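Local coordinates for protein carbonic anhydrase (Sordaria macrospora, PDB 4O1J) that probably catalyses the reversible hydration of carbon dioxide to hydrogencarbonate and a proton, as a zinc-dependent carbonic anhydrase of the beta class, at residues Val104-Leu109 and Gly188-Gly193; Phe75-Ile80 and Ile89-Val94. One frame throughout, in Å; residues are numbered along the deposited sequence.

Contact 1 (Val104-Leu109 and Gly188-Gly193)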
loop_
_atom_site.group_PDB
_atom_site.type_symbol
_atom_site.label_atom_id
_atom_site.label_comp_id
_atom_site.label_asym_id
_atom_site.label_seq_id
_atom_site.Cartn_x
_atom_site.Cartn_y
_atom_site.Cartn_z
ATOM N N VAL A 104 -3.493 23.468 5.472
ATOM C CA VAL A 104 -2.289 23.769 6.244
ATOM C C VAL A 104 -1.337 24.590 5.395
ATOM O O VAL A 104 -1.327 24.485 4.173
ATOM C CB VAL A 104 -1.561 22.500 6.734
ATOM C CG1 VAL A 104 -2.417 21.739 7.729
ATOM C CG2 VAL A 104 -1.170 21.620 5.563
ATOM N N LYS A 105 -0.547 25.424 6.050
ATOM C CA LYS A 105 0.310 26.356 5.336
ATOM C C LYS A 105 1.757 25.874 5.285
ATOM O O LYS A 105 2.558 26.386 4.503
ATOM C CB LYS A 105 0.219 27.734 5.989
ATOM C CG LYS A 105 -1.220 28.213 6.122
ATOM C CD LYS A 105 -1.346 29.424 7.020
ATOM C CE LYS A 105 -2.807 29.745 7.272
ATOM N NZ LYS A 105 -2.960 30.837 8.271
ATOM N N HIS A 106 2.076 24.882 6.118
ATOM C CA HIS A 106 3.429 24.341 6.211
ATOM C C HIS A 106 3.433 22.821 6.273
ATOM O O HIS A 106 2.618 22.225 6.971
ATOM C CB HIS A 106 4.135 24.894 7.446
ATOM C CG HIS A 106 4.290 26.378 7.429
ATOM N ND1 HIS A 106 5.272 27.014 6.705
ATOM C CD2 HIS A 106 3.559 27.357 8.014
ATOM C CE1 HIS A 106 5.155 28.320 6.861
ATOM N NE2 HIS A 106 4.122 28.555 7.650
ATOM N N ILE A 107 4.361 22.207 5.548
ATOM C CA ILE A 107 4.599 20.772 5.631
ATOM C C ILE A 107 6.024 20.543 6.091
ATOM O O ILE A 107 6.969 20.950 5.432
ATOM C CB ILE A 107 4.356 20.056 4.274
ATOM C CG1 ILE A 107 2.876 20.146 3.889
ATOM C CG2 ILE A 107 4.792 18.596 4.342
ATOM C CD1 ILE A 107 2.568 19.637 2.520
ATOM N N VAL A 108 6.163 19.889 7.234
ATOM C CA VAL A 108 7.450 19.673 7.871
ATOM C C VAL A 108 7.845 18.205 7.850
ATOM O O VAL A 108 7.262 17.383 8.561
ATOM C CB VAL A 108 7.439 20.152 9.341
ATOM C CG1 VAL A 108 8.803 19.954 9.971
ATOM C CG2 VAL A 108 7.007 21.604 9.424
ATOM N N LEU A 109 8.827 17.866 7.025
ATOM C CA LEU A 109 9.344 16.507 7.042
ATOM C C LEU A 109 10.513 16.474 8.006
ATOM O O LEU A 109 11.558 17.085 7.755
ATOM C CB LEU A 109 9.771 16.044 5.647
ATOM C CG LEU A 109 10.340 14.626 5.635
ATOM C CD1 LEU A 109 9.325 13.620 6.167
ATOM C CD2 LEU A 109 10.794 14.251 4.245
ATOM N N GLY A 188 0.701 29.265 -1.992
ATOM C CA GLY A 188 1.988 29.510 -1.379
ATOM C C GLY A 188 2.221 28.561 -0.223
ATOM O O GLY A 188 2.751 28.950 0.819
ATOM N N LEU A 189 1.812 27.311 -0.409
ATOM C CA LEU A 189 2.094 26.275 0.568
ATOM C C LEU A 189 3.604 26.139 0.689
ATOM O O LEU A 189 4.327 26.197 -0.311
ATOM C CB LEU A 189 1.440 24.947 0.166
ATOM C CG LEU A 189 1.819 23.711 0.988
ATOM C CD1 LEU A 189 1.481 23.924 2.451
ATOM C CD2 LEU A 189 1.102 22.486 0.464
ATOM N N GLU A 190 4.092 25.996 1.913
ATOM C CA GLU A 190 5.528 25.866 2.115
ATOM C C GLU A 190 5.903 24.473 2.591
ATOM O O GLU A 190 5.140 23.824 3.302
ATOM C CB GLU A 190 6.030 26.924 3.095
ATOM C CG GLU A 190 5.899 28.340 2.556
ATOM C CD GLU A 190 6.645 29.357 3.395
ATOM O OE1 GLU A 190 7.868 29.187 3.585
ATOM O OE2 GLU A 190 6.009 30.329 3.858
ATOM N N VAL A 191 7.073 24.009 2.163
ATOM C CA VAL A 191 7.556 22.692 2.543
ATOM C C VAL A 191 8.982 22.807 3.083
ATOM O O VAL A 191 9.834 23.464 2.487
ATOM C CB VAL A 191 7.515 21.709 1.356
ATOM C CG1 VAL A 191 7.937 20.310 1.806
ATOM C CG2 VAL A 191 6.116 21.680 0.746
ATOM N N HIS A 192 9.231 22.171 4.222
ATOM C CA HIS A 192 10.495 22.300 4.933
ATOM C C HIS A 192 11.053 20.935 5.324
ATOM O O HIS A 192 10.325 20.065 5.816
ATOM C CB HIS A 192 10.316 23.171 6.181
ATOM C CG HIS A 192 9.403 24.339 5.972
ATOM N ND1 HIS A 192 9.834 25.539 5.446
ATOM C CD2 HIS A 192 8.072 24.483 6.196
ATOM C CE1 HIS A 192 8.814 26.375 5.364
ATOM N NE2 HIS A 192 7.734 25.756 5.812
ATOM N N GLY A 193 12.350 20.753 5.101
ATOM C CA GLY A 193 13.030 19.563 5.570
ATOM C C GLY A 193 13.805 19.908 6.824
ATOM O O GLY A 193 14.644 20.810 6.811
#

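Contact 2 (Phe75-Ile80 and Ile89-Val94)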
loop_
_atom_site.group_PDB
_atom_site.type_symbol
_atom_site.label_atom_id
_atom_site.label_comp_id
_atom_site.label_asym_id
_atom_site.label_seq_id
_atom_site.Cartn_x
_atom_site.Cartn_y
_atom_site.Cartn_z
ATOM N N PHE A 75 -1.128 18.834 12.719
ATOM C CA PHE A 75 -1.718 17.648 12.091
ATOM C C PHE A 75 -0.591 16.684 11.714
ATOM O O PHE A 75 0.316 17.081 10.997
ATOM C CB PHE A 75 -2.506 18.081 10.851
ATOM C CG PHE A 75 -3.496 17.072 10.352
ATOM C CD1 PHE A 75 -4.661 16.804 11.061
ATOM C CD2 PHE A 75 -3.287 16.423 9.144
ATOM C CE1 PHE A 75 -5.588 15.887 10.585
ATOM C CE2 PHE A 75 -4.207 15.506 8.662
ATOM C CZ PHE A 75 -5.358 15.236 9.383
ATOM N N VAL A 76 -0.606 15.434 12.178
ATOM C CA VAL A 76 0.614 14.638 12.000
ATOM C C VAL A 76 0.431 13.228 11.428
ATOM O O VAL A 76 -0.550 12.534 11.699
ATOM C CB VAL A 76 1.414 14.526 13.354
ATOM C CG1 VAL A 76 0.700 15.251 14.472
ATOM C CG2 VAL A 76 1.688 13.081 13.759
ATOM N N HIS A 77 1.404 12.838 10.609
ATOM C CA HIS A 77 1.583 11.465 10.180
ATOM C C HIS A 77 2.958 10.992 10.642
ATOM O O HIS A 77 3.966 11.695 10.492
ATOM C CB HIS A 77 1.444 11.339 8.661
ATOM C CG HIS A 77 1.785 9.979 8.130
ATOM N ND1 HIS A 77 1.045 8.856 8.424
ATOM C CD2 HIS A 77 2.783 9.566 7.310
ATOM C CE1 HIS A 77 1.574 7.807 7.818
ATOM N NE2 HIS A 77 2.629 8.214 7.135
ATOM N N ARG A 78 2.988 9.798 11.215
ATOM C CA ARG A 78 4.229 9.216 11.695
ATOM C C ARG A 78 4.349 7.764 11.284
ATOM O O ARG A 78 3.411 6.977 11.444
ATOM C CB ARG A 78 4.345 9.323 13.216
ATOM C CG ARG A 78 4.685 10.698 13.748
ATOM C CD ARG A 78 5.639 10.543 14.909
ATOM N NE ARG A 78 5.063 10.907 16.196
ATOM C CZ ARG A 78 5.584 10.561 17.370
ATOM N NH1 ARG A 78 6.682 9.817 17.426
ATOM N NH2 ARG A 78 4.998 10.953 18.491
ATOM N N ASN A 79 5.501 7.420 10.729
ATOM C CA ASN A 79 5.777 6.030 10.390
ATOM C C ASN A 79 7.225 5.675 10.685
ATOM O O ASN A 79 7.975 6.488 11.224
ATOM C CB ASN A 79 5.447 5.753 8.925
ATOM C CG ASN A 79 6.227 6.634 7.970
ATOM O OD1 ASN A 79 7.462 6.610 7.936
ATOM N ND2 ASN A 79 5.504 7.395 7.157
ATOM N N ILE A 80 7.620 4.458 10.334
ATOM C CA ILE A 80 8.996 4.035 10.540
ATOM C C ILE A 80 9.968 4.855 9.692
ATOM O O ILE A 80 9.880 4.859 8.467
ATOM C CB ILE A 80 9.174 2.543 10.231
ATOM C CG1 ILE A 80 8.341 1.716 11.210
ATOM C CG2 ILE A 80 10.645 2.148 10.327
ATOM C CD1 ILE A 80 8.660 1.983 12.676
ATOM N N ILE A 89 -0.442 4.815 0.045
ATOM C CA ILE A 89 -1.757 5.433 0.125
ATOM C C ILE A 89 -2.026 5.996 1.524
ATOM O O ILE A 89 -2.732 7.002 1.674
ATOM C CB ILE A 89 -2.863 4.421 -0.279
ATOM C CG1 ILE A 89 -4.226 5.108 -0.357
ATOM C CG2 ILE A 89 -2.902 3.240 0.685
ATOM C CD1 ILE A 89 -5.256 4.311 -1.111
ATOM N N ASN A 90 -1.423 5.367 2.533
ATOM C CA ASN A 90 -1.547 5.794 3.922
ATOM C C ASN A 90 -1.071 7.239 4.114
ATOM O O ASN A 90 -1.799 8.072 4.661
ATOM C CB ASN A 90 -0.752 4.847 4.827
ATOM C CG ASN A 90 -1.027 5.065 6.306
ATOM O OD1 ASN A 90 -1.208 6.196 6.762
ATOM N ND2 ASN A 90 -1.032 3.977 7.069
ATOM N N THR A 91 0.148 7.523 3.659
ATOM C CA THR A 91 0.749 8.846 3.807
ATOM C C THR A 91 0.027 9.857 2.921
ATOM O O THR A 91 -0.256 10.990 3.337
ATOM C CB THR A 91 2.263 8.826 3.447
ATOM O OG1 THR A 91 2.936 7.811 4.209
ATOM C CG2 THR A 91 2.910 10.160 3.747
ATOM N N THR A 92 -0.308 9.418 1.710
ATOM C CA THR A 92 -0.942 10.277 0.717
ATOM C C THR A 92 -2.319 10.733 1.179
ATOM O O THR A 92 -2.766 11.828 0.834
ATOM C CB THR A 92 -1.081 9.554 -0.635
ATOM O OG1 THR A 92 0.205 9.068 -1.044
ATOM C CG2 THR A 92 -1.645 10.493 -1.707
ATOM N N ALA A 93 -2.986 9.900 1.972
ATOM C CA ALA A 93 -4.275 10.282 2.532
ATOM C C ALA A 93 -4.124 11.427 3.538
ATOM O O ALA A 93 -4.906 12.385 3.525
ATOM C CB ALA A 93 -4.943 9.084 3.185
ATOM N N VAL A 94 -3.103 11.339 4.389
ATOM C CA VAL A 94 -2.870 12.367 5.399
ATOM C C VAL A 94 -2.495 13.672 4.720
ATOM O O VAL A 94 -2.995 14.737 5.086
ATOM C CB VAL A 94 -1.751 11.974 6.397
ATOM C CG1 VAL A 94 -1.502 13.103 7.370
ATOM C CG2 VAL A 94 -2.113 10.695 7.143
#

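Contact 1 (Val104-Leu109 and Gly188-Gly193)
The imidazoles of His106 and His192, two residues apart in the strand register, meet rim to rim, neither ring lying over the face of the other, with their planes turned by 33°. ND1 of His106 lies 2.9 Å from NE2 of His192, each atom near the plane of the partner ring; this is a hydrogen bond in which either nitrogen may be the donor. The ring of His106 also runs side by side with Glu190, its ND1 3.7 Å from Glu190 CB, and the planes of ring and carboxylate are 56° apart. That carboxylate finds its partner elsewhere, through OE2 on the backbone N of Glu15 of the second subunit. Phe18 of the same neighbour stacks on the His192 ring and packs against His106 and Val108, so the second subunit covers the sheet face around these histidines.

Beneath the rings the backbones pair in parallel register. Glu190 N binds Lys105 O, Ile107 N binds Glu190 O at 2.9 Å, His192 N reaches Ile107 O at 2.8 Å, and Leu109 N continues the ladder to His192 O. The carbonyls of Glu190 and Ile107 also receive CA-H contacts, from His106 and Val191 respectively.

The other face carries Ile107, Val191 and Leu109. With CG1 of Ile107 anti to its carbonyl carbon (chi1 -65°), CD1 extends to CD2 of Leu189, 3.8 Å away, and the other branch of Leu189, CD1, rests 3.3 Å from Val104 O. Val99, Ile180 and Ile171, from three helices, cover this apolar side. Two neighbouring parallel strands with helices against one face are characteristic of the alpha/beta core of beta-class carbonic anhydrases, here with a second subunit on the opposite face.

Contact 2 (Phe75-Ile80 and Ile89-Val94)
Strand 75-79 and the opening turns of the helix at 89-94 run nearly antiparallel, at 168°, with their axes 9.1 Å apart, and the two backbones come nearest at His77 and Val94, whose CA atoms are 6.6 Å apart. Phe75, His77 and Asn79 alternate along the strand and all leave the backbone toward the helix, Phe75 and His77 making most of the contact.

His77 takes the largest share. Its CG is anti to the backbone N (chi1 173°), which carries the imidazole out across the helix, where Thr91 CA sits over one face, 4.1 Å from the ring centroid, as a CH-pi contact displaced toward the rim. Thr91 crosses the histidine at about a right angle and brings OG1 to 3.0 Å from His77 NE2. Asn90 approaches the same ring obliquely, OD1 standing 3.4 Å from His77 CE1. One turn further along the helix, the two methyls of Val94 both lie against His77 CB from the helix side, CG1 at 3.7 Å, and CG1 also meets Phe75 CE2 at 3.8 Å. The Phe75 ring meets Val94 obliquely, and the Val94 carbonyl O lies at its edge, in plane.

The polar ends are satisfied largely beyond this pairing. His77 ND1 bonds to Arg78 O of the second subunit, which places the ring between the helix of its own chain and a strand of the neighbour. Asn90 ND2 bonds to Asp88 of that subunit, and Asn79 OD1 to the backbone N of Ile83.

Within the fold, strand 74-79 is outermost in its own chain's sheet, bonding along one side to strand 51-56, while Val76 makes backbone bonds to the second subunit; helix 89-100 runs antiparallel along it, its later residues Tyr97 and Ala98 packing on Phe75.

Contact 2 comes first along the chain and closes before contact 1 opens, yet the two are neighbours in space: their centres are 14 Å apart and their nearest atoms about 5 Å, without touching. Both belong to one mixed sheet, in which strand 51-56 lies between strand 74-79 of contact 2 and strand 106-112 of contact 1. Helix 89-100 joins them, since it packs along strand 74-79 and leads, through a short loop, into strand 106-112, while its Val99 reaches Ile107 and Leu189. Both also touch the second subunit. One helical connection thus links the strand that is outermost within the chain, and meets the second subunit, to an inner strand of the sheet.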